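Local atomic coordinates of putative glycosyl hydrolase (Parabacteroides distasonis, PDB entry 4QHZ), a protein that is probably a glycoside-degrading hydrolase of the 3-keto-disaccharide hydrolase family, and binds a magnesium ion. Residues C[116-121]-C[126-131]; C[132-137]-C[143-148]; C[35-38]-C[44-47]; C[70-75]-C[224-229]; C[175-178]-C[182-185]. All blocks are in the same frame, centred on the assembly; numbering follows the deposited sequence.

In the fold
Along the chain, interaction 3 comes first, in the loop before strand 51-54, and interaction 4 then spans a long stretch in which interactions 1, 2 and 5 follow in that order. Interactions 1 and 4 share the smaller antiparallel sheet, where strands 119-123 and 225-226 are neighbours, and both supply ligands to one magnesium ion. Interaction 2 continues directly from strand 127-131, joined to interaction 1 by the Arg116 to Asp133 salt bridge. Interaction 5 closes a hairpin of the larger sheet and meets interaction 1 through Tyr127 and Tyr183. Interactions 3 and 5 lie on opposite sides of the chain's centre, about 34 Å apart between centres, and each is about 24 Å from interaction 1.

Interaction 1 (C[116-121]-C[126-131]); sequences RGNSGI and MYEVQV. With MG (magnesium ion), chain I.
Ser119 O serves two partners: it is a magnesium ligand at 2.2 Å and also accepts from Val131 N, 3.3 Å away, which approaches from above the carbonyl plane. Asn118 OD1 binds the same magnesium ion at 2.1 Å. From the partner strand come Glu128 OE2 at 2.2 Å from the magnesium and Gln130 OE1 at 2.1 Å from it. Glu128 is extended to do so, whereas Gln130 bends at its second torsion (chi2 71°) and brings its amide nearly perpendicular to that of Asn118. A water and Gln227 complete six-fold coordination, while Gln114 and Gly143 take the amide nitrogens of Asn118 and Gln130, fixing which oxygen faces the ion. Ser119, Glu128 and Gln130 sit on the antiparallel hairpin of strands 119-123 and 127-131, with Asn118 just before its first strand. Gly120 suits its place because a beta carbon there would collide with Glu128 OE2. On the other face of the hairpin, Val131 CG2 packs against Ile121 CD1 at 3.6 Å, beside Tyr168 and Trp103. An alanine in place of Val131 would probably leave a gap beside Ile121 CD1 and let that methyl shift. With amide and backbone oxygens as most of its ligands and Glu128 as the acidic one, the ion probably keeps much of its positive charge and would polarise the bound water.

Interaction 2 (C[132-137]-C[143-148]); sequences LDCYNN and GQTGSI
Gln144 to Ser147 make a type II beta turn, Gly146 taking the positive phi of 80° that its third position favours, and the turn presents Thr145 to Leu132 and Cys134. The hydroxyl of Thr145 carries the contact: OG1 donates to Leu132 O over only 2.6 Å, coming from above the carbonyl plane. The first torsion of Thr145 (chi1 -51°) sets OG1 beside its own backbone N, on the side of Leu132 O and Cys134 SG. Thr145 OG1 also lies 3.1 Å from Cys134 SG. That sulfur accepts a weak bond from Thr145 N at 3.6 Å, and Gln144 CB rests 3.8 Å from Cys134 SG. A small, polarisable thiol accommodates both. Leu132 CD2 lies 4.2 Å from Gly143 O, which accepts from NE2 of the metal ligand Gln130; with its side chain about 6 Å from the magnesium ion, Leu132 puts this loop in the second shell of the metal site. Within the turn, Gln144 O is gripped by Ser147 N and, in its carbonyl plane, by Ser147 OG. Asp133 OD1 accepts from Tyr135 N at 3.1 Å, forming an Asx turn, while OD2 is in a salt bridge with Arg116. Segment 132-137 runs straight on from strand 127-131, whose Gln130 forms backbone bonds with Gly146 and Ser147, while Thr145 and Ile148 touch Gln193 and Val189 of strand 185-193.

Interaction 3 (C[35-38]-C[44-47]); sequences PGTD and FTAP
The Phe44 ring meets segment 35-38 at its edge, where Gly36 O lies near the ring plane, 4.5 Å from Phe44 CD1. Phe44 also packs against Gly195 of a second subunit, and Gly36 O itself accepts a bond from Arg160 of that subunit. The backbone behind the ring is used as well: Phe44 CA makes a CA-H...O contact with Thr37 O, 3.4 Å. This is a close pairing of two loop segments ahead of strand 51-54, with a single bridge between Asp38 and Phe44. Thr45 N donates to Thr37 O at 2.8 Å, nearly along the C=O axis. In return, Thr37 N donates to the side-chain oxygen Thr45 OG1 at 2.9 Å. That choice of acceptor follows from the first torsion of Thr45 (chi1 66°), which holds OG1 between the backbone N and the carbonyl carbon and swings it over to Thr37. A threonine thus does what a backbone carbonyl would do in regular sheet. Farther along, one water bridges the backbones, taking a bond from Gly36 N at 3.0 Å and giving one to Thr45 O at 3.1 Å. Gly36 is needed for this closeness, since a beta carbon would collide with Thr45 O. At the end of the pairing, Pro35 CA rests 4.0 Å from Pro47 CB, while Pro47 also touches Trp242 of strand 237-245. One backbone bond, one threonine hydroxyl and one water thus supply the polar links between the two loops.

Interaction 4 (C[70-75]-C[224-229]); sequences AEWDVH and IILQSH. With MG (magnesium ion), chain I.
Two torsions of Trp72 carry the indole across to segment 224-229: the first puts CG beside the backbone N (chi1 -72°), and the second, close to zero (chi2 6°), extends the benzo end of the ring farthest across the gap. The contact links the two sheets of a concanavalin-like beta sandwich: Trp72 directly precedes strand 73-75 of the larger sheet, and Leu226 lies on strand 225-226 of the smaller one. A tryptophan suits the place because it is long enough to bridge backbones whose nearest alpha carbons, those of Trp72 and Ser228, stand 9.8 Å apart. Trp72 CH2 touches Leu226 CB at 3.7 Å, the two side chains crossing at a slant; Phe79 touches both, and Ile88 lies against the indole. The indole N-H is not spent on this segment, since Trp72 NE1 bonds to Gly86 O. Next to Leu226 in sequence, the side chain of Gln227 points the other way and joins the magnesium site, so successive residues of this segment face the apolar interior and the metal. Leu226 O lies 3.5 Å from Trp72 CH2, and Ser228 CB comes to 4.0 Å from Trp72 CZ2.

Interaction 5 (C[175-178]-C[182-185]); sequences PTFK and SYRT
Phe177 CB starts beside Ser182 O, 3.8 Å away, and the ring then runs along the other segment toward Tyr183. CD1 of Phe177 lies 3.5 Å from Ser182 O, which sits at the ring's edge. CE1 stands over the rim of one face of Tyr183, and at the tip Phe177 CZ touches Tyr183 CE1 at 3.4 Å. The side chain arrives there because CG is turned beside the backbone N (chi1 -73°), pointing the same way as Tyr183. The planes are 26° apart but slid past each other, leaving little overlap. An alanine at Phe177 would probably uncover this face of Tyr183 and deprive His219, which meets the phenylalanine edge-to-face, of its partner. The hairpin carries a classic beta bulge, Arg184 and Thr185 both facing Thr176. Its mark is the doubly used Thr176 O, which accepts from Arg184 N at 2.8 Å and from Thr185 N at 3.1 Å, both on the same face of its plane. Thr176 OG1 and Thr185 OG1 share a hydrogen bond of 2.6 Å, a pairing two threonines on one face of the sheet allow. Arg184 stretches past Thr176 OG1 to Asp96 of a third subunit. Lys178 N closes the hairpin on Ser182 O at 2.8 Å, and a water joins Lys178 NZ to Ser182 OG, which also bonds Asp180.

Interaction 1 (C[116-121]-C[126-131])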
# COMPACT_ATOMS: atom_id res chain seq x y z
N ARG C 116 -11.59 -20.58 26.53
CA ARG C 116 -11.67 -21.91 25.97
C ARG C 116 -10.56 -22.14 24.94
O ARG C 116 -10.73 -21.85 23.76
CB ARG C 116 -13.04 -22.13 25.32
CG ARG C 116 -13.33 -23.57 24.93
CD ARG C 116 -14.48 -23.63 23.93
NE ARG C 116 -14.77 -24.98 23.45
CZ ARG C 116 -15.52 -25.88 24.08
NH1 ARG C 116 -16.06 -25.62 25.26
NH2 ARG C 116 -15.72 -27.06 23.52
N GLY C 117 -9.43 -22.67 25.41
CA GLY C 117 -8.31 -22.94 24.53
C GLY C 117 -7.62 -21.68 24.02
O GLY C 117 -7.18 -21.63 22.88
N ASN C 118 -7.52 -20.67 24.89
CA ASN C 118 -6.90 -19.39 24.53
C ASN C 118 -5.39 -19.47 24.61
O ASN C 118 -4.83 -19.78 25.66
CB ASN C 118 -7.42 -18.27 25.44
CG ASN C 118 -7.10 -16.87 24.92
OD1 ASN C 118 -6.13 -16.65 24.18
ND2 ASN C 118 -7.93 -15.91 25.30
N SER C 119 -4.74 -19.21 23.48
CA SER C 119 -3.31 -18.93 23.44
C SER C 119 -3.13 -17.81 22.43
O SER C 119 -4.04 -17.02 22.21
CB SER C 119 -2.51 -20.18 23.06
OG SER C 119 -1.11 -19.92 23.10
N GLY C 120 -1.96 -17.73 21.81
CA GLY C 120 -1.73 -16.71 20.79
C GLY C 120 -0.29 -16.63 20.37
O GLY C 120 0.60 -17.09 21.08
N ILE C 121 -0.08 -16.08 19.18
CA ILE C 121 1.25 -15.89 18.62
C ILE C 121 1.51 -14.39 18.56
O ILE C 121 0.91 -13.69 17.74
CB ILE C 121 1.37 -16.54 17.23
CG1 ILE C 121 1.06 -18.04 17.30
CG2 ILE C 121 2.76 -16.34 16.65
CD1 ILE C 121 -0.20 -18.44 16.58
N MSE C 126 4.86 -8.27 20.00
CA MSE C 126 3.97 -7.09 20.15
C MSE C 126 2.56 -7.29 19.64
O MSE C 126 1.64 -6.65 20.14
CB MSE C 126 4.52 -5.90 19.36
CG MSE C 126 5.98 -5.56 19.64
SE MSE C 126 6.23 -5.05 21.51
CE MSE C 126 5.93 -3.11 21.32
N TYR C 127 2.37 -8.14 18.64
CA TYR C 127 1.11 -8.19 17.90
C TYR C 127 0.51 -9.59 17.89
O TYR C 127 0.99 -10.48 17.18
CB TYR C 127 1.34 -7.69 16.46
CG TYR C 127 2.19 -6.44 16.36
CD1 TYR C 127 1.76 -5.23 16.92
CD2 TYR C 127 3.43 -6.46 15.72
CE1 TYR C 127 2.54 -4.09 16.84
CE2 TYR C 127 4.21 -5.31 15.64
CZ TYR C 127 3.76 -4.13 16.20
OH TYR C 127 4.53 -3.00 16.13
N GLU C 128 -0.55 -9.80 18.67
CA GLU C 128 -1.11 -11.14 18.85
C GLU C 128 -2.00 -11.59 17.69
O GLU C 128 -2.97 -10.92 17.35
CB GLU C 128 -1.95 -11.26 20.14
CG GLU C 128 -2.41 -12.70 20.40
CD GLU C 128 -3.28 -12.87 21.63
OE1 GLU C 128 -3.76 -11.86 22.19
OE2 GLU C 128 -3.50 -14.04 22.04
N VAL C 129 -1.64 -12.72 17.10
CA VAL C 129 -2.55 -13.50 16.28
C VAL C 129 -3.25 -14.46 17.23
O VAL C 129 -2.61 -15.35 17.80
CB VAL C 129 -1.84 -14.28 15.17
CG1 VAL C 129 -2.85 -15.04 14.31
CG2 VAL C 129 -1.00 -13.35 14.31
N GLN C 130 -4.55 -14.27 17.42
CA GLN C 130 -5.30 -15.01 18.43
C GLN C 130 -5.37 -16.50 18.12
O GLN C 130 -5.56 -16.90 16.97
CB GLN C 130 -6.72 -14.44 18.57
CG GLN C 130 -7.64 -15.17 19.54
CD GLN C 130 -7.26 -14.99 21.00
OE1 GLN C 130 -6.13 -15.30 21.41
NE2 GLN C 130 -8.20 -14.49 21.81
N VAL C 131 -5.19 -17.30 19.17
CA VAL C 131 -5.47 -18.72 19.13
C VAL C 131 -6.57 -19.00 20.16
O VAL C 131 -6.49 -18.55 21.30
CB VAL C 131 -4.21 -19.54 19.45
CG1 VAL C 131 -4.56 -21.00 19.74
CG2 VAL C 131 -3.23 -19.43 18.29
MG MG I . -4.96 -15.26 23.21
O HOH W 1 -5.69 -13.52 23.74

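Interaction 2 (C[132-137]-C[143-148])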
# COMPACT_ATOMS: atom_id res chain seq x y z
N LEU C 132 -7.60 -19.72 19.73
CA LEU C 132 -8.78 -19.96 20.57
C LEU C 132 -9.61 -21.08 19.97
O LEU C 132 -9.63 -21.26 18.74
CB LEU C 132 -9.63 -18.69 20.66
CG LEU C 132 -10.76 -18.63 21.68
CD1 LEU C 132 -10.23 -18.73 23.11
CD2 LEU C 132 -11.54 -17.35 21.49
N ASP C 133 -10.29 -21.85 20.81
CA ASP C 133 -11.23 -22.83 20.31
C ASP C 133 -12.55 -22.15 19.96
O ASP C 133 -13.39 -21.92 20.83
CB ASP C 133 -11.50 -23.96 21.30
CG ASP C 133 -12.41 -25.03 20.71
OD1 ASP C 133 -12.57 -25.06 19.47
OD2 ASP C 133 -12.97 -25.84 21.48
N CYS C 134 -12.73 -21.85 18.67
CA CYS C 134 -13.98 -21.26 18.21
C CYS C 134 -14.83 -22.27 17.42
O CYS C 134 -15.68 -21.88 16.61
CB CYS C 134 -13.67 -20.00 17.39
SG CYS C 134 -13.17 -18.63 18.45
N TYR C 135 -14.61 -23.56 17.68
CA TYR C 135 -15.47 -24.59 17.14
C TYR C 135 -16.71 -24.68 18.03
O TYR C 135 -16.64 -25.18 19.16
CB TYR C 135 -14.75 -25.94 17.07
CG TYR C 135 -15.48 -26.99 16.27
CD1 TYR C 135 -15.36 -27.05 14.88
CD2 TYR C 135 -16.31 -27.92 16.89
CE1 TYR C 135 -16.03 -28.01 14.14
CE2 TYR C 135 -16.99 -28.88 16.16
CZ TYR C 135 -16.84 -28.93 14.79
OH TYR C 135 -17.52 -29.88 14.06
N ASN C 136 -17.83 -24.17 17.53
CA ASN C 136 -19.07 -24.06 18.30
C ASN C 136 -18.86 -23.34 19.64
O ASN C 136 -19.33 -23.79 20.69
CB ASN C 136 -19.71 -25.44 18.52
CG ASN C 136 -20.17 -26.08 17.22
OD1 ASN C 136 -20.73 -25.41 16.35
ND2 ASN C 136 -19.92 -27.37 17.07
N ASN C 137 -18.14 -22.22 19.60
CA ASN C 137 -17.92 -21.39 20.78
C ASN C 137 -17.91 -19.93 20.37
O ASN C 137 -16.88 -19.41 19.92
CB ASN C 137 -16.62 -21.78 21.47
CG ASN C 137 -16.24 -20.83 22.60
OD1 ASN C 137 -17.07 -20.51 23.46
ND2 ASN C 137 -14.99 -20.37 22.60
N GLY C 143 -11.93 -10.55 18.54
CA GLY C 143 -10.98 -11.30 19.35
C GLY C 143 -11.08 -12.81 19.20
O GLY C 143 -10.57 -13.55 20.05
N GLN C 144 -11.73 -13.28 18.14
CA GLN C 144 -11.85 -14.71 17.93
C GLN C 144 -10.63 -15.25 17.18
O GLN C 144 -9.69 -14.51 16.89
CB GLN C 144 -13.17 -15.05 17.21
CG GLN C 144 -13.21 -14.84 15.71
CD GLN C 144 -14.59 -15.16 15.14
OE1 GLN C 144 -15.58 -14.56 15.54
NE2 GLN C 144 -14.65 -16.11 14.22
N THR C 145 -10.63 -16.55 16.90
CA THR C 145 -9.49 -17.23 16.32
C THR C 145 -9.01 -16.57 15.04
O THR C 145 -9.81 -16.29 14.15
CB THR C 145 -9.84 -18.70 16.02
OG1 THR C 145 -10.42 -19.30 17.19
CG2 THR C 145 -8.60 -19.47 15.60
N GLY C 146 -7.71 -16.32 14.94
CA GLY C 146 -7.13 -15.73 13.74
C GLY C 146 -7.30 -14.22 13.61
O GLY C 146 -6.85 -13.63 12.64
N SER C 147 -7.93 -13.60 14.60
CA SER C 147 -7.99 -12.15 14.66
C SER C 147 -6.60 -11.62 14.93
O SER C 147 -5.77 -12.32 15.51
CB SER C 147 -8.96 -11.67 15.75
OG SER C 147 -8.53 -12.04 17.05
N ILE C 148 -6.33 -10.40 14.47
CA ILE C 148 -5.27 -9.59 15.05
C ILE C 148 -5.97 -8.97 16.25
O ILE C 148 -6.85 -8.12 16.10
CB ILE C 148 -4.70 -8.54 14.09
CG1 ILE C 148 -4.26 -9.17 12.76
CG2 ILE C 148 -3.53 -7.81 14.73
CD1 ILE C 148 -3.43 -10.44 12.91

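Interaction 3 (C[35-38]-C[44-47])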
# COMPACT_ATOMS: atom_id res chain seq x y z
N PRO C 35 11.86 -27.84 -0.39
CA PRO C 35 10.70 -27.68 0.49
C PRO C 35 10.49 -28.90 1.38
O PRO C 35 11.03 -29.96 1.10
CB PRO C 35 9.53 -27.53 -0.49
CG PRO C 35 9.98 -28.21 -1.73
CD PRO C 35 11.47 -28.06 -1.79
N GLY C 36 9.72 -28.73 2.45
CA GLY C 36 9.37 -29.84 3.33
C GLY C 36 8.29 -30.72 2.70
O GLY C 36 7.94 -30.54 1.53
N THR C 37 7.77 -31.66 3.50
CA THR C 37 6.72 -32.58 3.07
C THR C 37 5.43 -32.26 3.82
O THR C 37 5.39 -31.37 4.66
CB THR C 37 7.09 -34.06 3.32
OG1 THR C 37 7.17 -34.30 4.73
CG2 THR C 37 8.42 -34.42 2.69
N ASP C 38 4.37 -32.98 3.49
CA ASP C 38 3.07 -32.79 4.14
C ASP C 38 2.99 -33.67 5.37
O ASP C 38 3.25 -34.87 5.32
CB ASP C 38 1.91 -33.11 3.19
CG ASP C 38 2.07 -34.44 2.49
OD1 ASP C 38 3.01 -34.58 1.67
OD2 ASP C 38 1.25 -35.35 2.74
N PHE C 44 2.63 -28.15 5.72
CA PHE C 44 4.01 -28.35 5.29
C PHE C 44 4.98 -28.37 6.46
O PHE C 44 4.87 -27.57 7.38
CB PHE C 44 4.42 -27.26 4.31
CG PHE C 44 3.72 -27.33 3.00
CD1 PHE C 44 4.08 -28.29 2.06
CD2 PHE C 44 2.70 -26.44 2.68
CE1 PHE C 44 3.43 -28.37 0.84
CE2 PHE C 44 2.05 -26.50 1.47
CZ PHE C 44 2.42 -27.47 0.54
N THR C 45 5.93 -29.30 6.42
CA THR C 45 7.06 -29.30 7.34
C THR C 45 8.11 -28.29 6.84
O THR C 45 7.92 -27.66 5.79
CB THR C 45 7.69 -30.69 7.50
OG1 THR C 45 8.28 -31.11 6.27
CG2 THR C 45 6.64 -31.72 7.95
N ALA C 46 9.19 -28.12 7.60
CA ALA C 46 10.14 -27.04 7.36
C ALA C 46 10.92 -27.20 6.05
O ALA C 46 11.43 -28.28 5.77
CB ALA C 46 11.11 -26.93 8.52
N PRO C 47 10.99 -26.14 5.23
CA PRO C 47 11.89 -26.15 4.08
C PRO C 47 13.34 -26.04 4.53
O PRO C 47 13.60 -25.73 5.69
CB PRO C 47 11.48 -24.92 3.27
CG PRO C 47 10.72 -24.05 4.20
CD PRO C 47 10.17 -24.92 5.29
O HOH W 2 7.94 -26.41 2.99

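Interaction 4 (C[70-75]-C[224-229])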
# COMPACT_ATOMS: atom_id res chain seq x y z
N ALA C 70 12.45 -22.92 28.62
CA ALA C 70 11.03 -22.96 28.35
C ALA C 70 10.50 -24.26 28.94
O ALA C 70 10.89 -25.33 28.51
CB ALA C 70 10.75 -22.90 26.86
N GLU C 71 9.64 -24.15 29.95
CA GLU C 71 9.20 -25.32 30.71
C GLU C 71 7.76 -25.70 30.39
O GLU C 71 6.97 -25.99 31.29
CB GLU C 71 9.38 -25.08 32.21
CG GLU C 71 10.84 -25.00 32.62
CD GLU C 71 11.04 -24.87 34.12
OE1 GLU C 71 10.53 -23.91 34.72
OE2 GLU C 71 11.72 -25.73 34.69
N TRP C 72 7.42 -25.71 29.10
CA TRP C 72 6.19 -26.35 28.64
C TRP C 72 6.52 -27.82 28.38
O TRP C 72 7.68 -28.18 28.26
CB TRP C 72 5.63 -25.64 27.42
CG TRP C 72 5.02 -24.29 27.74
CD1 TRP C 72 5.04 -23.64 28.94
CD2 TRP C 72 4.35 -23.42 26.82
NE1 TRP C 72 4.40 -22.43 28.84
CE2 TRP C 72 3.97 -22.27 27.55
CE3 TRP C 72 4.03 -23.50 25.47
CZ2 TRP C 72 3.28 -21.21 26.96
CZ3 TRP C 72 3.34 -22.45 24.88
CH2 TRP C 72 2.97 -21.32 25.63
N ASP C 73 5.50 -28.66 28.32
CA ASP C 73 5.70 -30.11 28.40
C ASP C 73 5.77 -30.76 27.02
O ASP C 73 4.80 -30.73 26.26
CB ASP C 73 4.58 -30.73 29.23
CG ASP C 73 4.55 -30.18 30.65
OD1 ASP C 73 5.52 -30.43 31.40
OD2 ASP C 73 3.59 -29.46 31.00
N VAL C 74 6.92 -31.36 26.73
CA VAL C 74 7.19 -32.02 25.45
C VAL C 74 6.90 -33.50 25.57
O VAL C 74 7.44 -34.16 26.46
CB VAL C 74 8.65 -31.82 25.01
CG1 VAL C 74 8.93 -32.55 23.71
CG2 VAL C 74 8.96 -30.34 24.87
N HIS C 75 6.07 -34.03 24.68
CA HIS C 75 5.66 -35.44 24.72
C HIS C 75 5.00 -35.82 23.41
O HIS C 75 4.34 -34.99 22.80
CB HIS C 75 4.67 -35.70 25.86
CG HIS C 75 3.39 -34.94 25.72
ND1 HIS C 75 2.25 -35.49 25.16
CD2 HIS C 75 3.07 -33.66 26.02
CE1 HIS C 75 1.29 -34.59 25.15
NE2 HIS C 75 1.76 -33.47 25.66
N ILE C 224 9.16 -14.52 18.74
CA ILE C 224 7.80 -15.02 18.70
C ILE C 224 7.46 -15.44 20.12
O ILE C 224 8.18 -16.24 20.71
CB ILE C 224 7.66 -16.21 17.74
CG1 ILE C 224 8.18 -15.87 16.33
CG2 ILE C 224 6.21 -16.66 17.65
CD1 ILE C 224 7.42 -14.76 15.63
N ILE C 225 6.39 -14.89 20.67
CA ILE C 225 5.93 -15.27 22.00
C ILE C 225 4.65 -16.08 21.88
O ILE C 225 3.71 -15.66 21.19
CB ILE C 225 5.67 -14.04 22.90
CG1 ILE C 225 6.89 -13.12 22.93
CG2 ILE C 225 5.30 -14.50 24.31
CD1 ILE C 225 6.70 -11.86 23.77
N LEU C 226 4.62 -17.23 22.55
CA LEU C 226 3.42 -18.04 22.65
C LEU C 226 2.76 -17.80 24.01
O LEU C 226 3.41 -17.89 25.05
CB LEU C 226 3.73 -19.53 22.45
CG LEU C 226 4.26 -19.93 21.07
CD1 LEU C 226 4.57 -21.42 21.01
CD2 LEU C 226 3.27 -19.57 19.96
N GLN C 227 1.47 -17.52 23.97
CA GLN C 227 0.74 -17.06 25.15
C GLN C 227 0.25 -18.20 26.05
O GLN C 227 -0.35 -19.17 25.58
CB GLN C 227 -0.45 -16.22 24.69
CG GLN C 227 -1.29 -15.61 25.80
CD GLN C 227 -2.55 -14.97 25.25
OE1 GLN C 227 -3.34 -15.62 24.57
NE2 GLN C 227 -2.74 -13.68 25.52
N SER C 228 0.53 -18.06 27.34
CA SER C 228 -0.10 -18.85 28.38
C SER C 228 -1.22 -18.02 28.99
O SER C 228 -0.98 -17.14 29.81
CB SER C 228 0.92 -19.23 29.46
OG SER C 228 0.27 -19.87 30.55
N HIS C 229 -2.45 -18.27 28.54
CA HIS C 229 -3.61 -17.51 29.00
C HIS C 229 -4.17 -18.18 30.25
O HIS C 229 -4.65 -19.31 30.19
CB HIS C 229 -4.65 -17.42 27.88
CG HIS C 229 -5.70 -16.38 28.10
ND1 HIS C 229 -6.92 -16.67 28.68
CD2 HIS C 229 -5.71 -15.06 27.83
CE1 HIS C 229 -7.63 -15.57 28.76
NE2 HIS C 229 -6.92 -14.57 28.26
MG MG I . -4.96 -15.26 23.21
O HOH W 1 -5.69 -13.52 23.74

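Interaction 5 (C[175-178]-C[182-185])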
# COMPACT_ATOMS: atom_id res chain seq x y z
N PRO C 175 7.27 -3.41 10.91
CA PRO C 175 7.11 -1.99 10.70
C PRO C 175 8.46 -1.30 10.67
O PRO C 175 9.46 -1.91 11.04
CB PRO C 175 6.36 -1.54 11.95
CG PRO C 175 6.84 -2.47 13.01
CD PRO C 175 7.04 -3.79 12.32
N THR C 176 8.48 -0.05 10.20
CA THR C 176 9.59 0.85 10.43
C THR C 176 9.09 2.02 11.27
O THR C 176 7.91 2.36 11.21
CB THR C 176 10.20 1.37 9.11
OG1 THR C 176 9.19 2.02 8.33
CG2 THR C 176 10.82 0.22 8.31
N PHE C 177 9.98 2.63 12.04
CA PHE C 177 9.60 3.71 12.95
C PHE C 177 10.35 4.98 12.62
O PHE C 177 11.51 4.95 12.20
CB PHE C 177 9.88 3.30 14.40
CG PHE C 177 8.91 2.30 14.93
CD1 PHE C 177 7.69 2.71 15.46
CD2 PHE C 177 9.20 0.94 14.90
CE1 PHE C 177 6.78 1.78 15.94
CE2 PHE C 177 8.28 0.00 15.37
CZ PHE C 177 7.08 0.43 15.90
N LYS C 178 9.68 6.12 12.81
CA LYS C 178 10.33 7.42 12.67
C LYS C 178 11.14 7.72 13.92
O LYS C 178 10.96 7.07 14.96
CB LYS C 178 9.30 8.52 12.45
CG LYS C 178 8.42 8.33 11.24
CD LYS C 178 7.49 9.52 11.05
CE LYS C 178 6.44 9.21 9.99
NZ LYS C 178 5.36 10.24 9.95
N SER C 182 6.95 7.34 16.29
CA SER C 182 5.72 6.99 15.58
C SER C 182 6.01 6.03 14.43
O SER C 182 7.16 5.87 14.01
CB SER C 182 5.03 8.24 15.04
OG SER C 182 5.86 8.93 14.11
N TYR C 183 4.97 5.38 13.93
CA TYR C 183 5.12 4.47 12.81
C TYR C 183 5.48 5.23 11.55
O TYR C 183 4.85 6.23 11.23
CB TYR C 183 3.83 3.68 12.54
CG TYR C 183 3.62 2.47 13.42
CD1 TYR C 183 4.41 1.33 13.27
CD2 TYR C 183 2.62 2.46 14.39
CE1 TYR C 183 4.21 0.22 14.07
CE2 TYR C 183 2.42 1.36 15.19
CZ TYR C 183 3.20 0.24 15.04
OH TYR C 183 2.98 -0.85 15.85
N ARG C 184 6.50 4.74 10.85
CA ARG C 184 6.79 5.19 9.49
C ARG C 184 6.01 4.31 8.51
O ARG C 184 5.33 4.80 7.62
CB ARG C 184 8.29 5.13 9.22
CG ARG C 184 8.69 5.48 7.80
CD ARG C 184 10.20 5.45 7.64
NE ARG C 184 10.59 5.76 6.27
CZ ARG C 184 10.59 4.90 5.26
NH1 ARG C 184 10.24 3.62 5.43
NH2 ARG C 184 10.95 5.32 4.04
N THR C 185 6.15 3.00 8.68
CA THR C 185 5.32 2.03 7.99
C THR C 185 4.77 1.06 9.02
O THR C 185 5.49 0.65 9.93
CB THR C 185 6.08 1.24 6.91
OG1 THR C 185 7.23 0.61 7.49
CG2 THR C 185 6.53 2.17 5.79
O HOH W 3 4.49 10.46 12.46